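Local coordinates for protease VP4 (Blotched snakehead virus, PDB 2GEF), which hydrolyses peptide bonds with a serine/lysine catalytic dyad and probably releases the capsid proteins from the viral structural polyprotein, at residues Y48-M59 against T102-A110; L18-T28 against S119-D128. One frame throughout, in Å; residues are numbered along the deposited sequence.

Both contacts are antiparallel strand pairs, but in different sheets. Contact 1 joins strands 43-52 and 104-109 and is the more buried of the two. Contact 2 pairs strand 22-27, an outermost strand of a three-stranded sheet, with strand 120-126, and many of its residues are exposed. Contact 1 combines apolar packing with a threonine hydroxyl bound to backbone. Contact 2 adds a water bridge, a salt bridge and a serine-aspartate bond. Along the chain, contact 1 is nested inside the loop closed by contact 2. They meet at several places. At the corner, A110 N probably bonds D123 O. Elsewhere, Y48 and N127 join them, and F27 and V124 pack on L107.

Contact 1: residues Y48-M59 against T102-A110; sequences YIAVRGDHRDLM and TDLTILPVA
T105 turns OG1 anti to its carbonyl carbon (chi1 -59°), and this sets the hydroxyl against the loop that follows R52. L107 has a similar first torsion (chi1 -55°) and sends its two methyls to L58 and M59. The frame is an antiparallel strand pair, 48-52 against 104-109, in a mixed sheet of this S50-family protease. I49 pairs with L107 and V51 with T105, each through two backbone bonds. Y48, A50 and R52 face P108, I106 and L104 in non-hydrogen-bonded pairs. Past R52, G53 N still reaches D103 O at 2.8 Å, a carbonyl that T102 OG1 also uses.

The apolar contacts fall on two faces of the sheet. On one, A50 CB meets I106 CG2, and helix 138-146 covers A50 and L104. The side chain of I106 lies about 10 Å from that of the nucleophile S136. On the other, L107 CD1 touches L58 CD1 at 3.8 Å, while L107 CD2 sits 3.6 Å from CG of M59, a selenomethionine. At the Y48 end of the pair, P108 CB makes a CH-pi contact over the Y48 ring, 3.8 Å from its centroid. The Y48 hydroxyl is hydrogen-bonded to N127 ND2.

The T105 hydroxyl is gripped twice. T105 OG1 donates to G53 O at 2.9 Å, in the carbonyl plane and on a lone pair. T105 OG1 accepts from H55 N at 3.0 Å, nearly straight. The loop is also tied back by H55 NE2, which donates to R52 O at 2.8 Å from above the carbonyl plane.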
# COMPACT_ATOMS: atom_id res chain seq x y z
N TYR A 48 2.86 -1.22 3.66
CA TYR A 48 3.69 -0.05 3.38
C TYR A 48 2.74 1.12 3.40
O TYR A 48 1.53 0.95 3.19
CB TYR A 48 4.34 -0.11 1.98
CG TYR A 48 5.58 -0.99 1.79
CD1 TYR A 48 5.64 -2.32 2.24
CD2 TYR A 48 6.66 -0.51 1.13
CE1 TYR A 48 6.78 -3.11 2.04
CE2 TYR A 48 7.80 -1.28 0.96
CZ TYR A 48 7.88 -2.55 1.40
OH TYR A 48 9.14 -3.25 1.11
N ILE A 49 3.29 2.28 3.60
CA ILE A 49 2.53 3.52 3.65
C ILE A 49 3.06 4.34 2.57
O ILE A 49 4.23 4.36 2.46
CB ILE A 49 2.60 4.31 4.96
CG1 ILE A 49 1.43 5.31 4.93
CG2 ILE A 49 4.05 4.95 5.27
CD1 ILE A 49 1.25 6.05 6.13
N ALA A 50 2.19 4.81 1.66
CA ALA A 50 2.60 5.82 0.66
C ALA A 50 2.35 7.20 1.32
O ALA A 50 1.20 7.46 1.86
CB ALA A 50 1.72 5.75 -0.50
N VAL A 51 3.37 8.07 1.25
CA VAL A 51 3.22 9.52 1.78
C VAL A 51 3.66 10.43 0.70
O VAL A 51 4.65 10.17 0.01
CB VAL A 51 4.03 9.75 3.12
CG1 VAL A 51 3.50 11.10 3.88
CG2 VAL A 51 3.67 8.62 4.04
N ARG A 52 2.90 11.47 0.49
CA ARG A 52 3.38 12.55 -0.44
C ARG A 52 4.61 13.35 0.02
O ARG A 52 4.80 13.65 1.19
CB ARG A 52 2.21 13.41 -0.98
CG ARG A 52 1.30 14.13 0.12
CD ARG A 52 0.48 15.31 -0.44
NE ARG A 52 -0.27 16.03 0.62
CZ ARG A 52 -1.44 15.65 1.12
NH1 ARG A 52 -1.98 16.43 2.00
NH2 ARG A 52 -2.02 14.45 0.84
N GLY A 53 5.45 13.63 -0.96
CA GLY A 53 6.72 14.43 -0.86
C GLY A 53 7.83 13.38 -0.77
O GLY A 53 7.58 12.18 -0.89
N ASP A 54 9.04 13.84 -0.54
CA ASP A 54 10.15 12.94 -0.45
C ASP A 54 10.65 12.70 0.98
O ASP A 54 11.05 13.58 1.69
CB ASP A 54 11.20 13.21 -1.58
CG ASP A 54 12.43 13.95 -1.12
OD1 ASP A 54 12.32 14.55 -0.05
OD2 ASP A 54 13.42 14.06 -1.86
N HIS A 55 10.50 11.45 1.41
CA HIS A 55 10.81 10.97 2.77
C HIS A 55 11.79 9.91 2.64
O HIS A 55 11.80 8.94 3.42
CB HIS A 55 9.57 10.45 3.52
CG HIS A 55 8.41 11.43 3.51
ND1 HIS A 55 8.22 12.37 4.50
CD2 HIS A 55 7.43 11.64 2.60
CE1 HIS A 55 7.14 13.10 4.23
NE2 HIS A 55 6.67 12.71 3.05
N ARG A 56 12.63 10.09 1.61
CA ARG A 56 13.87 9.34 1.35
C ARG A 56 14.70 9.12 2.66
O ARG A 56 15.29 8.01 2.90
CB ARG A 56 14.67 10.03 0.27
CG ARG A 56 13.97 9.82 -1.02
CD ARG A 56 14.45 10.68 -2.23
NE ARG A 56 15.32 9.81 -3.01
CZ ARG A 56 16.24 10.29 -3.86
NH1 ARG A 56 16.27 11.63 -4.07
NH2 ARG A 56 17.12 9.44 -4.47
N ASP A 57 14.71 10.15 3.50
CA ASP A 57 15.50 10.08 4.75
C ASP A 57 15.06 8.99 5.67
O ASP A 57 15.69 8.78 6.67
CB ASP A 57 15.40 11.34 5.60
CG ASP A 57 13.97 11.80 5.85
OD1 ASP A 57 13.27 12.00 4.88
OD2 ASP A 57 13.59 11.98 7.02
N LEU A 58 13.91 8.41 5.35
CA LEU A 58 13.23 7.43 6.18
C LEU A 58 13.36 6.01 5.56
O LEU A 58 13.10 5.00 6.26
CB LEU A 58 11.77 7.78 6.35
CG LEU A 58 11.33 8.80 7.40
CD1 LEU A 58 9.83 8.97 7.28
CD2 LEU A 58 11.76 8.61 8.87
N MSE A 59 13.76 5.96 4.27
CA MSE A 59 14.06 4.72 3.55
C MSE A 59 15.35 4.10 3.96
O MSE A 59 16.31 4.86 4.26
CB MSE A 59 14.22 5.01 2.08
CG MSE A 59 12.83 5.51 1.49
SE MSE A 59 12.84 6.03 -0.31
CE MSE A 59 12.75 4.31 -1.07
N THR A 102 2.24 15.08 -7.44
CA THR A 102 3.25 15.17 -6.41
C THR A 102 4.15 13.91 -6.47
O THR A 102 3.73 12.82 -6.90
CB THR A 102 2.56 15.33 -5.00
OG1 THR A 102 3.58 15.32 -3.99
CG2 THR A 102 1.50 14.09 -4.69
N ASP A 103 5.38 14.07 -6.02
CA ASP A 103 6.18 12.87 -5.71
C ASP A 103 5.66 12.14 -4.50
O ASP A 103 5.05 12.73 -3.63
CB ASP A 103 7.68 13.25 -5.47
CG ASP A 103 8.33 13.88 -6.73
OD1 ASP A 103 7.82 13.78 -7.82
OD2 ASP A 103 9.38 14.53 -6.64
N LEU A 104 5.95 10.89 -4.35
CA LEU A 104 5.50 10.23 -3.13
C LEU A 104 6.65 9.33 -2.81
O LEU A 104 7.50 9.11 -3.69
CB LEU A 104 4.23 9.37 -3.33
CG LEU A 104 2.81 10.02 -3.58
CD1 LEU A 104 2.38 9.86 -5.05
CD2 LEU A 104 1.71 9.33 -2.65
N THR A 105 6.71 8.87 -1.56
CA THR A 105 7.64 7.90 -1.13
C THR A 105 6.86 6.82 -0.46
O THR A 105 5.88 7.15 0.25
CB THR A 105 8.52 8.60 -0.04
OG1 THR A 105 9.13 9.72 -0.64
CG2 THR A 105 9.65 7.73 0.32
N ILE A 106 7.20 5.55 -0.64
CA ILE A 106 6.51 4.47 0.10
C ILE A 106 7.53 3.81 1.06
O ILE A 106 8.75 3.83 0.83
CB ILE A 106 5.88 3.43 -0.90
CG1 ILE A 106 7.00 2.86 -1.75
CG2 ILE A 106 4.90 4.14 -1.80
CD1 ILE A 106 6.77 1.60 -2.58
N LEU A 107 7.05 3.35 2.18
CA LEU A 107 7.89 2.89 3.30
C LEU A 107 7.28 1.65 3.94
O LEU A 107 6.03 1.62 4.20
CB LEU A 107 8.04 3.97 4.43
CG LEU A 107 8.59 5.35 3.92
CD1 LEU A 107 8.22 6.48 4.91
CD2 LEU A 107 10.02 5.26 3.71
N PRO A 108 8.12 0.65 4.24
CA PRO A 108 7.47 -0.51 4.94
C PRO A 108 7.06 -0.07 6.31
O PRO A 108 7.71 0.74 6.87
CB PRO A 108 8.57 -1.63 4.94
CG PRO A 108 9.82 -0.94 4.28
CD PRO A 108 9.57 0.51 4.05
N VAL A 109 5.94 -0.54 6.85
CA VAL A 109 5.56 -0.20 8.23
C VAL A 109 5.12 -1.48 9.08
O VAL A 109 4.31 -2.32 8.58
CB VAL A 109 4.45 0.82 8.20
CG1 VAL A 109 4.79 1.97 7.22
CG2 VAL A 109 3.17 0.20 7.74
N ALA A 110 5.57 -1.61 10.35
CA ALA A 110 5.12 -2.69 11.21
C ALA A 110 3.82 -2.45 11.94
O ALA A 110 3.25 -3.37 12.37
CB ALA A 110 6.15 -2.91 12.21

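Contact 2: residues L18-T28 against S119-D128; sequences LGRNSRIVHFT and SADVDVVWND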
# COMPACT_ATOMS: atom_id res chain seq x y z
N LEU A 18 10.37 -9.87 9.27
CA LEU A 18 11.04 -9.29 10.40
C LEU A 18 11.36 -7.88 9.85
O LEU A 18 11.94 -7.75 8.74
CB LEU A 18 12.29 -10.13 10.76
CG LEU A 18 13.70 -9.79 11.35
CD1 LEU A 18 13.75 -9.88 12.88
CD2 LEU A 18 14.56 -10.90 10.73
N GLY A 19 10.84 -6.88 10.57
CA GLY A 19 11.16 -5.46 10.36
C GLY A 19 12.30 -5.00 11.28
O GLY A 19 12.39 -5.39 12.44
N ARG A 20 13.18 -4.14 10.77
CA ARG A 20 14.33 -3.74 11.52
C ARG A 20 14.51 -2.19 11.49
O ARG A 20 13.82 -1.47 10.74
CB ARG A 20 15.50 -4.55 10.98
CG ARG A 20 16.52 -3.84 10.18
CD ARG A 20 17.47 -4.79 9.47
NE ARG A 20 18.16 -4.12 8.35
CZ ARG A 20 19.43 -3.67 8.37
NH1 ARG A 20 20.21 -3.82 9.44
NH2 ARG A 20 19.94 -3.06 7.29
N ASN A 21 15.43 -1.68 12.30
CA ASN A 21 15.63 -0.27 12.44
C ASN A 21 14.29 0.57 12.70
O ASN A 21 14.04 1.62 12.10
CB ASN A 21 16.47 0.25 11.27
CG ASN A 21 16.88 1.71 11.45
OD1 ASN A 21 16.90 2.20 12.57
ND2 ASN A 21 17.17 2.42 10.37
N SER A 22 13.51 0.13 13.67
CA SER A 22 12.28 0.79 14.01
C SER A 22 12.21 2.25 14.50
O SER A 22 12.62 2.53 15.65
CB SER A 22 11.62 -0.04 15.13
OG SER A 22 10.31 0.39 15.40
N ARG A 23 11.57 3.17 13.72
CA ARG A 23 11.24 4.50 14.26
C ARG A 23 9.77 4.90 14.19
O ARG A 23 9.15 4.85 13.13
CB ARG A 23 12.07 5.56 13.61
CG ARG A 23 12.77 5.10 12.39
CD ARG A 23 13.68 6.26 11.93
NE ARG A 23 12.99 7.56 12.10
CZ ARG A 23 13.64 8.71 12.14
NH1 ARG A 23 14.99 8.71 11.96
NH2 ARG A 23 12.97 9.84 12.35
N ILE A 24 9.20 5.22 15.34
CA ILE A 24 7.92 5.85 15.38
C ILE A 24 8.02 7.24 14.65
O ILE A 24 8.83 8.06 14.98
CB ILE A 24 7.34 5.92 16.86
CG1 ILE A 24 7.53 4.58 17.64
CG2 ILE A 24 5.83 6.13 16.87
CD1 ILE A 24 7.80 3.36 16.79
N VAL A 25 7.22 7.45 13.59
CA VAL A 25 7.12 8.79 13.04
C VAL A 25 5.66 9.15 12.93
O VAL A 25 4.73 8.30 12.73
CB VAL A 25 7.98 9.10 11.71
CG1 VAL A 25 8.51 7.91 11.01
CG2 VAL A 25 7.33 10.23 10.73
N HIS A 26 5.49 10.45 13.05
CA HIS A 26 4.18 11.00 13.12
C HIS A 26 3.91 11.53 11.71
O HIS A 26 4.69 12.35 11.16
CB HIS A 26 4.09 12.11 14.16
CG HIS A 26 2.78 12.77 14.12
ND1 HIS A 26 1.61 12.08 14.32
CD2 HIS A 26 2.44 14.04 13.79
CE1 HIS A 26 0.59 12.91 14.17
NE2 HIS A 26 1.06 14.11 13.85
N PHE A 27 2.82 11.01 11.12
CA PHE A 27 2.36 11.39 9.81
C PHE A 27 0.96 11.97 10.00
O PHE A 27 0.04 11.36 10.63
CB PHE A 27 2.25 10.14 8.91
CG PHE A 27 3.57 9.66 8.39
CD1 PHE A 27 4.08 8.42 8.78
CD2 PHE A 27 4.34 10.45 7.54
CE1 PHE A 27 5.35 7.99 8.31
CE2 PHE A 27 5.61 9.99 7.11
CZ PHE A 27 6.06 8.75 7.47
N THR A 28 0.79 13.12 9.40
CA THR A 28 -0.49 13.74 9.33
C THR A 28 -1.28 13.27 8.08
O THR A 28 -2.45 13.60 7.91
CB THR A 28 -0.32 15.28 9.28
OG1 THR A 28 0.55 15.62 8.19
CG2 THR A 28 0.22 15.80 10.59
N SER A 119 -4.43 11.97 12.22
CA SER A 119 -3.02 11.69 12.08
C SER A 119 -2.67 10.39 12.78
O SER A 119 -3.47 9.90 13.55
CB SER A 119 -2.19 12.81 12.72
OG SER A 119 -2.32 12.76 14.07
N ALA A 120 -1.45 9.90 12.58
CA ALA A 120 -0.98 8.61 13.19
C ALA A 120 0.52 8.54 13.38
O ALA A 120 1.31 9.10 12.61
CB ALA A 120 -1.40 7.44 12.26
N ASP A 121 0.91 7.82 14.44
CA ASP A 121 2.28 7.56 14.69
C ASP A 121 2.45 6.19 14.04
O ASP A 121 1.69 5.30 14.28
CB ASP A 121 2.48 7.50 16.23
CG ASP A 121 2.47 8.82 16.83
OD1 ASP A 121 3.30 9.70 16.49
OD2 ASP A 121 1.57 9.05 17.64
N VAL A 122 3.45 6.05 13.19
CA VAL A 122 3.50 4.92 12.28
C VAL A 122 4.87 4.42 12.58
O VAL A 122 5.88 5.19 12.56
CB VAL A 122 3.27 5.30 10.74
CG1 VAL A 122 3.81 4.26 9.69
CG2 VAL A 122 1.81 5.75 10.42
N ASP A 123 4.90 3.13 12.89
CA ASP A 123 6.18 2.46 13.09
C ASP A 123 6.80 2.12 11.71
O ASP A 123 6.45 1.12 11.11
CB ASP A 123 5.90 1.22 13.96
CG ASP A 123 7.12 0.46 14.34
OD1 ASP A 123 8.24 0.82 14.02
OD2 ASP A 123 6.90 -0.54 15.05
N VAL A 124 7.69 2.97 11.22
CA VAL A 124 8.36 2.76 9.95
C VAL A 124 9.55 1.81 10.24
O VAL A 124 10.22 1.95 11.20
CB VAL A 124 8.91 4.12 9.36
CG1 VAL A 124 9.75 4.02 8.04
CG2 VAL A 124 7.81 5.19 9.24
N VAL A 125 9.77 0.85 9.40
CA VAL A 125 10.81 -0.14 9.60
C VAL A 125 11.68 -0.22 8.30
O VAL A 125 11.25 0.23 7.21
CB VAL A 125 10.18 -1.61 9.98
CG1 VAL A 125 9.63 -1.72 11.50
CG2 VAL A 125 9.16 -2.19 8.91
N TRP A 126 12.84 -0.84 8.41
CA TRP A 126 13.57 -1.41 7.30
C TRP A 126 13.29 -2.90 7.25
O TRP A 126 13.44 -3.64 8.24
CB TRP A 126 15.09 -1.20 7.48
CG TRP A 126 15.53 0.23 7.52
CD1 TRP A 126 14.70 1.35 7.61
CD2 TRP A 126 16.86 0.73 7.50
NE1 TRP A 126 15.47 2.51 7.61
CE2 TRP A 126 16.79 2.16 7.50
CE3 TRP A 126 18.12 0.12 7.41
CZ2 TRP A 126 17.94 2.97 7.46
CZ3 TRP A 126 19.25 0.93 7.36
CH2 TRP A 126 19.14 2.33 7.40
N ASN A 127 12.86 -3.34 6.07
CA ASN A 127 12.64 -4.76 5.73
C ASN A 127 13.70 -4.80 4.62
O ASN A 127 14.03 -3.73 4.07
CB ASN A 127 11.15 -5.01 5.21
CG ASN A 127 10.88 -4.44 3.80
OD1 ASN A 127 11.81 -4.10 3.01
ND2 ASN A 127 9.63 -4.42 3.45
N ASP A 128 14.34 -5.92 4.31
CA ASP A 128 15.47 -5.84 3.35
C ASP A 128 14.98 -6.31 1.98
O ASP A 128 15.63 -7.01 1.22
CB ASP A 128 16.71 -6.58 3.84
CG ASP A 128 17.00 -6.31 5.31
OD1 ASP A 128 17.84 -5.42 5.59
OD2 ASP A 128 16.39 -6.98 6.19
O HOH W 1 12.81 2.70 10.04
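The indole of W126 carries N21 over one face, with the amide plane almost upright on the ring (82°). N21 CB makes a CH-pi contact 3.9 Å from the centroid of the five-membered ring of W126. R20 NH2 comes in at the indole edge. The F27 ring has V25 CG2 over one face, offset toward the rim, and V122 CB and V124 CG2 at its edge. S119 OG lies at the edge of the H26 ring, in plane, and is hydrogen-bonded to D117 OD1.

Strands 22-27 and 120-126 pair antiparallel in a three-stranded sheet. R20 and W126 share two backbone bonds, then the register slips by one before R23, a beta bulge. At the slip a water donates to N21 O at 2.6 Å and weakly to V124 O. Beyond it, paired bonds join R23 to V124, V25 to V122 and F27 to A120. V25 CG1 and V124 CG2 are pressed together at 3.3 Å.

D123 CG stands anti to the backbone N (chi1 -176°), which carries OD1 to S22. S22 OG donates to D123 OD1 on the syn side, somewhat out of the carboxylate plane, at a short 2.5 Å. R20 NE and D128 OD1 form a salt bridge at 3.1 Å, with a weak, bent hydrogen bond.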